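Local coordinates for diaminopropionate ammonia-lyase (Escherichia coli, PDB 4D9I), which catalyses the pyridoxal-phosphate-dependent alpha,beta-elimination of both L- and D-2,3-diaminopropionate, releasing pyruvate and ammonia, at residues Leu63-Glu67 with Ser68-Gly72; Glu149-Asp152 with Ala153-Leu157; Thr196-Pro199 with Thr200-Gln204. All blocks are in the same frame, centred on the assembly; numbering follows the deposited sequence.

Contact 1. Residues Leu63-Glu67 with Ser68-Gly72; sequences LVKDE and SKRFG
The carboxylate of E67 meets the guanidinium of R70 at its edge, the two planes 15° apart and so nearly coplanar, while CE of K65 approaches the guanidinium obliquely. This side-on bidentate salt bridge closes the 3-10 turn through which strand 61-66, a strand of the larger sheet of this fold type II enzyme, runs into the loop beyond. R70 NE lies 2.7 Å from E67 OE1 and R70 NH2 2.8 Å from E67 OE2, each oxygen accepting on its syn lone pair. The first bond is almost straight, with an N-H...O angle of 173°. R70 can turn back because its chain bends twice, at chi2 and chi3, and comes to lie alongside E67. Arginine suits the place: its remaining N-H groups serve further partners, and NH2 also pairs with E212 of helix 208-220. K65 NZ binds E212 too, together with the backbone carbonyl of T45 and the side-chain OE1 of Q216, so the shared acid probably offsets two nearby positive charges. Backbone bonding tightens the turn, R70 N donating to E67 O at 3.3 Å. Aspartate and serine suit the strand's end, where a short acceptor can reach both donors of a residue two positions on: D66 OD1 takes S68 N at 3.2 Å and, from the same face of the carboxylate plane, S68 OG at 2.7 Å.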
loop_
_atom_site.group_PDB
_atom_site.type_symbol
_atom_site.label_atom_id
_atom_site.label_comp_id
_atom_site.label_asym_id
_atom_site.label_seq_id
_atom_site.Cartn_x
_atom_site.Cartn_y
_atom_site.Cartn_z
ATOM N N LEU B 63 16.330 -5.286 -6.095
ATOM C CA LEU B 63 15.718 -6.463 -6.686
ATOM C C LEU B 63 15.163 -7.299 -5.554
ATOM O O LEU B 63 15.910 -7.650 -4.624
ATOM C CB LEU B 63 16.740 -7.272 -7.481
ATOM C CG LEU B 63 17.506 -6.492 -8.561
ATOM C CD1 LEU B 63 18.672 -7.323 -9.054
ATOM C CD2 LEU B 63 16.575 -6.087 -9.701
ATOM N N VAL B 64 13.875 -7.593 -5.608
ATOM C CA VAL B 64 13.229 -8.343 -4.519
ATOM C C VAL B 64 12.777 -9.695 -5.024
ATOM O O VAL B 64 11.885 -9.797 -5.892
ATOM C CB VAL B 64 12.020 -7.594 -3.914
ATOM C CG1 VAL B 64 11.421 -8.387 -2.733
ATOM C CG2 VAL B 64 12.432 -6.192 -3.473
ATOM N N LYS B 65 13.379 -10.733 -4.458
ATOM C CA LYS B 65 12.924 -12.094 -4.673
ATOM C C LYS B 65 11.658 -12.343 -3.862
ATOM O O LYS B 65 11.698 -12.376 -2.609
ATOM C CB LYS B 65 14.056 -13.066 -4.287
ATOM C CG LYS B 65 13.861 -14.518 -4.715
ATOM C CD LYS B 65 13.696 -14.696 -6.224
ATOM C CE LYS B 65 13.765 -16.182 -6.599
ATOM N NZ LYS B 65 13.230 -16.451 -7.965
ATOM N N ASP B 66 10.541 -12.555 -4.576
ATOM C CA ASP B 66 9.206 -12.611 -3.992
ATOM C C ASP B 66 8.729 -14.049 -3.746
ATOM O O ASP B 66 8.117 -14.698 -4.611
ATOM C CB ASP B 66 8.205 -11.831 -4.872
ATOM C CG ASP B 66 6.807 -11.811 -4.294
ATOM O OD1 ASP B 66 6.619 -12.249 -3.133
ATOM O OD2 ASP B 66 5.885 -11.326 -4.993
ATOM N N GLU B 67 9.006 -14.526 -2.538
ATOM C CA GLU B 67 8.769 -15.923 -2.188
ATOM C C GLU B 67 7.344 -16.162 -1.722
ATOM O O GLU B 67 6.987 -17.284 -1.354
ATOM C CB GLU B 67 9.812 -16.421 -1.169
ATOM C CG GLU B 67 11.193 -16.646 -1.798
ATOM C CD GLU B 67 11.177 -17.777 -2.829
ATOM O OE1 GLU B 67 10.518 -18.818 -2.591
ATOM O OE2 GLU B 67 11.804 -17.618 -3.903
ATOM N N SER B 68 6.516 -15.116 -1.772
ATOM C CA SER B 68 5.088 -15.297 -1.532
ATOM C C SER B 68 4.458 -16.143 -2.641
ATOM O O SER B 68 3.370 -16.722 -2.454
ATOM C CB SER B 68 4.344 -13.958 -1.407
ATOM O OG SER B 68 4.162 -13.335 -2.670
ATOM N N LYS B 69 5.147 -16.225 -3.782
ATOM C CA LYS B 69 4.639 -17.003 -4.927
ATOM C C LYS B 69 5.074 -18.488 -4.940
ATOM O O LYS B 69 4.812 -19.213 -5.893
ATOM C CB LYS B 69 5.034 -16.338 -6.241
ATOM C CG LYS B 69 4.698 -14.848 -6.321
ATOM C CD LYS B 69 3.217 -14.572 -6.149
ATOM C CE LYS B 69 2.884 -13.216 -6.754
ATOM N NZ LYS B 69 1.721 -12.628 -6.054
ATOM N N ARG B 70 5.739 -18.920 -3.894
ATOM C CA ARG B 70 6.323 -20.283 -3.861
ATOM C C ARG B 70 5.233 -21.358 -3.622
ATOM O O ARG B 70 4.762 -21.508 -2.498
ATOM C CB ARG B 70 7.434 -20.337 -2.793
ATOM C CG ARG B 70 8.277 -21.615 -2.717
ATOM C CD ARG B 70 9.042 -21.888 -4.000
ATOM N NE ARG B 70 10.088 -20.895 -4.273
ATOM C CZ ARG B 70 10.833 -20.885 -5.368
ATOM N NH1 ARG B 70 10.598 -21.766 -6.331
ATOM N NH2 ARG B 70 11.781 -19.964 -5.515
ATOM N N PHE B 71 4.840 -22.074 -4.686
ATOM C CA PHE B 71 3.888 -23.222 -4.620
ATOM C C PHE B 71 2.559 -23.030 -3.904
ATOM O O PHE B 71 1.978 -24.012 -3.472
ATOM C CB PHE B 71 4.548 -24.466 -3.998
ATOM C CG PHE B 71 5.573 -25.118 -4.874
ATOM C CD1 PHE B 71 6.910 -24.773 -4.768
ATOM C CD2 PHE B 71 5.194 -26.082 -5.814
ATOM C CE1 PHE B 71 7.861 -25.369 -5.577
ATOM C CE2 PHE B 71 6.141 -26.686 -6.634
ATOM C CZ PHE B 71 7.474 -26.335 -6.506
ATOM N N GLY B 72 2.048 -21.818 -3.753
ATOM C CA GLY B 72 0.788 -21.676 -2.992
ATOM C C GLY B 72 0.955 -21.657 -1.472
ATOM O O GLY B 72 -0.019 -21.488 -0.733
#

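Contact 2. Residues Glu149-Asp152 with Ala153-Leu157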
loop_
_atom_site.group_PDB
_atom_site.type_symbol
_atom_site.label_atom_id
_atom_site.label_comp_id
_atom_site.label_asym_id
_atom_site.label_seq_id
_atom_site.Cartn_x
_atom_site.Cartn_y
_atom_site.Cartn_z
ATOM N N GLU B 149 -4.748 -18.419 12.257
ATOM C CA GLU B 149 -4.672 -18.649 10.814
ATOM C C GLU B 149 -3.551 -19.607 10.432
ATOM O O GLU B 149 -3.724 -20.445 9.549
ATOM C CB GLU B 149 -4.498 -17.336 10.045
ATOM C CG GLU B 149 -4.595 -17.515 8.535
ATOM C CD GLU B 149 -4.357 -16.235 7.744
ATOM O OE1 GLU B 149 -4.251 -15.153 8.342
ATOM O OE2 GLU B 149 -4.289 -16.322 6.509
ATOM N N ARG B 150 -2.405 -19.474 11.087
ATOM C CA ARG B 150 -1.262 -20.318 10.772
ATOM C C ARG B 150 -1.501 -21.765 11.250
ATOM O O ARG B 150 -1.130 -22.728 10.560
ATOM C CB ARG B 150 0.026 -19.732 11.352
ATOM C CG ARG B 150 0.440 -18.407 10.737
ATOM C CD ARG B 150 1.706 -17.872 11.383
ATOM N NE ARG B 150 2.243 -16.776 10.592
ATOM C CZ ARG B 150 2.466 -15.539 11.031
ATOM N NH1 ARG B 150 2.242 -15.198 12.292
ATOM N NH2 ARG B 150 2.953 -14.643 10.188
ATOM N N VAL B 151 -2.139 -21.902 12.412
ATOM C CA VAL B 151 -2.598 -23.195 12.933
ATOM C C VAL B 151 -3.501 -23.849 11.894
ATOM O O VAL B 151 -3.277 -24.986 11.478
ATOM C CB VAL B 151 -3.370 -23.021 14.267
ATOM C CG1 VAL B 151 -4.007 -24.327 14.711
ATOM C CG2 VAL B 151 -2.452 -22.458 15.342
ATOM N N ASP B 152 -4.496 -23.084 11.453
ATOM C CA ASP B 152 -5.472 -23.558 10.485
ATOM C C ASP B 152 -4.845 -23.943 9.138
ATOM O O ASP B 152 -5.276 -24.918 8.522
ATOM C CB ASP B 152 -6.620 -22.536 10.348
ATOM C CG ASP B 152 -7.531 -22.515 11.586
ATOM O OD1 ASP B 152 -7.408 -23.425 12.430
ATOM O OD2 ASP B 152 -8.361 -21.584 11.732
ATOM N N ALA B 153 -3.818 -23.212 8.703
ATOM C CA ALA B 153 -3.102 -23.534 7.454
ATOM C C ALA B 153 -2.511 -24.935 7.524
ATOM O O ALA B 153 -2.525 -25.681 6.557
ATOM C CB ALA B 153 -1.995 -22.521 7.170
ATOM N N ILE B 154 -2.003 -25.283 8.690
ATOM C CA ILE B 154 -1.428 -26.611 8.907
ATOM C C ILE B 154 -2.502 -27.706 8.993
ATOM O O ILE B 154 -2.398 -28.742 8.322
ATOM C CB ILE B 154 -0.465 -26.574 10.104
ATOM C CG1 ILE B 154 0.800 -25.783 9.678
ATOM C CG2 ILE B 154 -0.107 -27.986 10.558
ATOM C CD1 ILE B 154 1.566 -25.146 10.818
ATOM N N LEU B 155 -3.536 -27.461 9.792
ATOM C CA LEU B 155 -4.691 -28.362 9.882
ATOM C C LEU B 155 -5.326 -28.650 8.520
ATOM O O LEU B 155 -5.721 -29.779 8.242
ATOM C CB LEU B 155 -5.747 -27.784 10.818
ATOM C CG LEU B 155 -5.508 -27.825 12.325
ATOM C CD1 LEU B 155 -6.683 -27.122 12.999
ATOM C CD2 LEU B 155 -5.388 -29.254 12.859
ATOM N N ASN B 156 -5.400 -27.625 7.672
ATOM C CA ASN B 156 -5.958 -27.769 6.334
ATOM C C ASN B 156 -5.121 -28.660 5.422
ATOM O O ASN B 156 -5.615 -29.107 4.382
ATOM C CB ASN B 156 -6.242 -26.391 5.715
ATOM C CG ASN B 156 -7.448 -25.722 6.356
ATOM O OD1 ASN B 156 -8.190 -26.364 7.096
ATOM N ND2 ASN B 156 -7.641 -24.439 6.094
ATOM N N LEU B 157 -3.871 -28.923 5.824
ATOM C CA LEU B 157 -2.978 -29.853 5.123
ATOM C C LEU B 157 -2.997 -31.292 5.692
ATOM O O LEU B 157 -2.108 -32.114 5.402
ATOM C CB LEU B 157 -1.543 -29.301 5.100
ATOM C CG LEU B 157 -1.316 -28.027 4.283
ATOM C CD1 LEU B 157 0.093 -27.466 4.489
ATOM C CD2 LEU B 157 -1.610 -28.273 2.806
#
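With CG anti to its own carbonyl carbon (chi1 -75°), L155 leans back toward the start of the helix, which brings its CD1 to 3.8 Å from D152 OD1, the two side chains crossing at an angle. The same methyl comes within 4.2 Å of V151 CG1, so L155 packs against both the residue three before it and the residue four before it, as side chains do along an alpha-helix. The helix is 148-155, the crossover of the beta-alpha-beta unit between strands 137-142 and 160-163. Its backbone is regularly bonded: L155 N reaches V151 O at 3.0 Å, and N156 N reaches D152 O at 2.8 Å. Alanine's single methyl fits where a side chain lies close to the backbone, A153 CB standing 3.5 Å from R150 O. R125 of helix 122-133 lies beside A153, while branched V151 and I154 fill the buried side, touching M142 and C161 of the flanking strands. E149 and R150 find partners outside the helix: E149 OE1 accepts from the backbone N of V382, and R150 NH2 bonds T380. R150 also comes within about 6 Å, side chain to side chain, of D120, the inferred proton acceptor for the L-substrate. The chemistry is therefore divided, with aliphatic groups fixing the helix to its sheet and charged ends linking its first turn to T380 and V382.

Contact 3. Residues Thr196-Pro199 with Thr200-Gln204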
loop_
_atom_site.group_PDB
_atom_site.type_symbol
_atom_site.label_atom_id
_atom_site.label_comp_id
_atom_site.label_asym_id
_atom_site.label_seq_id
_atom_site.Cartn_x
_atom_site.Cartn_y
_atom_site.Cartn_z
ATOM N N THR B 196 22.193 -32.992 12.424
ATOM C CA THR B 196 22.647 -32.070 11.368
ATOM C C THR B 196 22.294 -32.504 9.935
ATOM O O THR B 196 22.387 -31.699 9.011
ATOM C CB THR B 196 24.164 -31.840 11.387
ATOM O OG1 THR B 196 24.808 -33.075 11.102
ATOM C CG2 THR B 196 24.661 -31.260 12.717
ATOM N N LYS B 197 21.920 -33.771 9.753
ATOM C CA LYS B 197 21.609 -34.293 8.420
ATOM C C LYS B 197 20.405 -33.574 7.792
ATOM O O LYS B 197 20.470 -33.086 6.659
ATOM C CB LYS B 197 21.361 -35.791 8.511
ATOM C CG LYS B 197 21.169 -36.508 7.177
ATOM C CD LYS B 197 20.925 -37.997 7.403
ATOM C CE LYS B 197 19.483 -38.231 7.855
ATOM N NZ LYS B 197 19.181 -39.682 8.049
ATOM N N ILE B 198 19.316 -33.514 8.552
ATOM C CA ILE B 198 18.080 -32.890 8.100
ATOM C C ILE B 198 18.239 -31.373 7.845
ATOM O O ILE B 198 17.948 -30.914 6.747
ATOM C CB ILE B 198 16.876 -33.272 9.016
ATOM C CG1 ILE B 198 16.517 -34.748 8.801
ATOM C CG2 ILE B 198 15.664 -32.357 8.752
ATOM C CD1 ILE B 198 15.817 -35.425 9.970
ATOM N N PRO B 199 18.749 -30.592 8.828
ATOM C CA PRO B 199 18.962 -29.150 8.533
ATOM C C PRO B 199 19.931 -28.850 7.377
ATOM O O PRO B 199 19.790 -27.842 6.716
ATOM C CB PRO B 199 19.556 -28.588 9.839
ATOM C CG PRO B 199 19.842 -29.742 10.702
ATOM C CD PRO B 199 19.017 -30.907 10.241
ATOM N N THR B 200 20.924 -29.707 7.151
ATOM C CA THR B 200 21.754 -29.592 5.961
ATOM C C THR B 200 20.895 -29.683 4.688
ATOM O O THR B 200 21.011 -28.826 3.797
ATOM C CB THR B 200 22.873 -30.658 5.963
ATOM O OG1 THR B 200 23.730 -30.430 7.093
ATOM C CG2 THR B 200 23.708 -30.582 4.687
ATOM N N TRP B 201 20.018 -30.689 4.605
ATOM C CA TRP B 201 19.162 -30.817 3.422
ATOM C C TRP B 201 18.291 -29.607 3.250
ATOM O O TRP B 201 18.086 -29.123 2.124
ATOM C CB TRP B 201 18.285 -32.055 3.487
ATOM C CG TRP B 201 18.988 -33.360 3.171
ATOM C CD1 TRP B 201 19.993 -33.579 2.241
ATOM C CD2 TRP B 201 18.711 -34.678 3.751
ATOM N NE1 TRP B 201 20.367 -34.902 2.224
ATOM C CE2 TRP B 201 19.626 -35.616 3.097
ATOM C CE3 TRP B 201 17.821 -35.162 4.710
ATOM C CZ2 TRP B 201 19.644 -36.969 3.416
ATOM C CZ3 TRP B 201 17.851 -36.528 5.018
ATOM C CH2 TRP B 201 18.737 -37.409 4.381
ATOM N N ILE B 202 17.753 -29.123 4.364
ATOM C CA ILE B 202 16.874 -27.955 4.349
ATOM C C ILE B 202 17.589 -26.731 3.775
ATOM O O ILE B 202 17.030 -26.009 2.953
ATOM C CB ILE B 202 16.290 -27.661 5.742
ATOM C CG1 ILE B 202 15.263 -28.736 6.109
ATOM C CG2 ILE B 202 15.645 -26.274 5.776
ATOM C CD1 ILE B 202 14.878 -28.772 7.577
ATOM N N MET B 203 18.840 -26.522 4.192
ATOM C CA MET B 203 19.614 -25.369 3.753
ATOM C C MET B 203 20.026 -25.463 2.304
ATOM O O MET B 203 20.044 -24.461 1.585
ATOM C CB MET B 203 20.855 -25.198 4.622
ATOM C CG MET B 203 20.504 -24.668 5.996
ATOM S SD MET B 203 21.898 -24.836 7.110
ATOM C CE MET B 203 22.993 -23.580 6.433
ATOM N N GLN B 204 20.352 -26.673 1.871
ATOM C CA GLN B 204 20.620 -26.912 0.468
ATOM C C GLN B 204 19.359 -26.676 -0.377
ATOM O O GLN B 204 19.427 -26.059 -1.450
ATOM C CB GLN B 204 21.163 -28.321 0.274
ATOM C CG GLN B 204 22.529 -28.527 0.916
ATOM C CD GLN B 204 23.018 -29.971 0.871
ATOM O OE1 GLN B 204 22.233 -30.904 0.877
ATOM N NE2 GLN B 204 24.328 -30.151 0.843
#
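T196 O is gripped twice by T200, whose backbone N lies 3.1 Å away and whose hydroxyl OG1 lies 2.7 Å away, the two donors arriving from opposite faces of the carbonyl plane. Threonine suits this position in the first turn of helix 197-206, since a hydroxyl lying beside its own backbone N (chi1 -63°) can turn back to the carbonyl four residues earlier and satisfy itself there. T196 occupies the N-cap position, but its contribution is this carbonyl, for its side chain makes no capping bond. Later carbonyls continue the alpha-helical pattern: I202 N bonds I198 O at 3.0 Å, and M203 N bonds P199 O at 3.0 Å. Proline is well placed at P199, because a first-turn residue needs no N-H for the helix, and its ring adds rigidity and an apolar surface.

The main side-chain contact is between K197 and W201, which run side by side in the same direction. K197 leaves with CG opposite its own N (chi1 -174°), and this carries the aliphatic chain over one face of the indole: CG stands 4.0 Å from the centroid of the six-membered ring, 17° off its normal, a CH-pi contact. A bend at chi3 keeps CE close as well, 3.6 Å from W201 CH2. A long, flexible lysine can thus cover the ring with methylenes and still send NZ into a salt bridge with E91. On the buried side I198 and I202 pack as branched aliphatics, CG2 of I198 lying 3.9 Å from CD1 of I202. These groups seat the helix between two others: I198, W201 and I202 lie against helix 81-93, while P199, T200 and M203 touch L297 of helix 296-305.

In the fold
The three contacts follow one another along the chain, and all lie within the pyridoxal-phosphate-dependent enzyme fold without touching. Contact 1 lies at the end of strand 61-66, in the mixed seven-stranded sheet; the loop from it to helix 81-93, on which contact 3 packs, carries K77, the lysine that binds pyridoxal phosphate. Contact 2 belongs instead to the parallel four-stranded sheet, on the helix between strands 137-142 and 160-163, near D120, thought to be the proton acceptor for the L-substrate. Centres of contacts 1 and 2 are about 20 Å apart, of 1 and 3 about 21 Å, and of 2 and 3 about 24 Å. Elements of both sheets thus contribute to the active-site region.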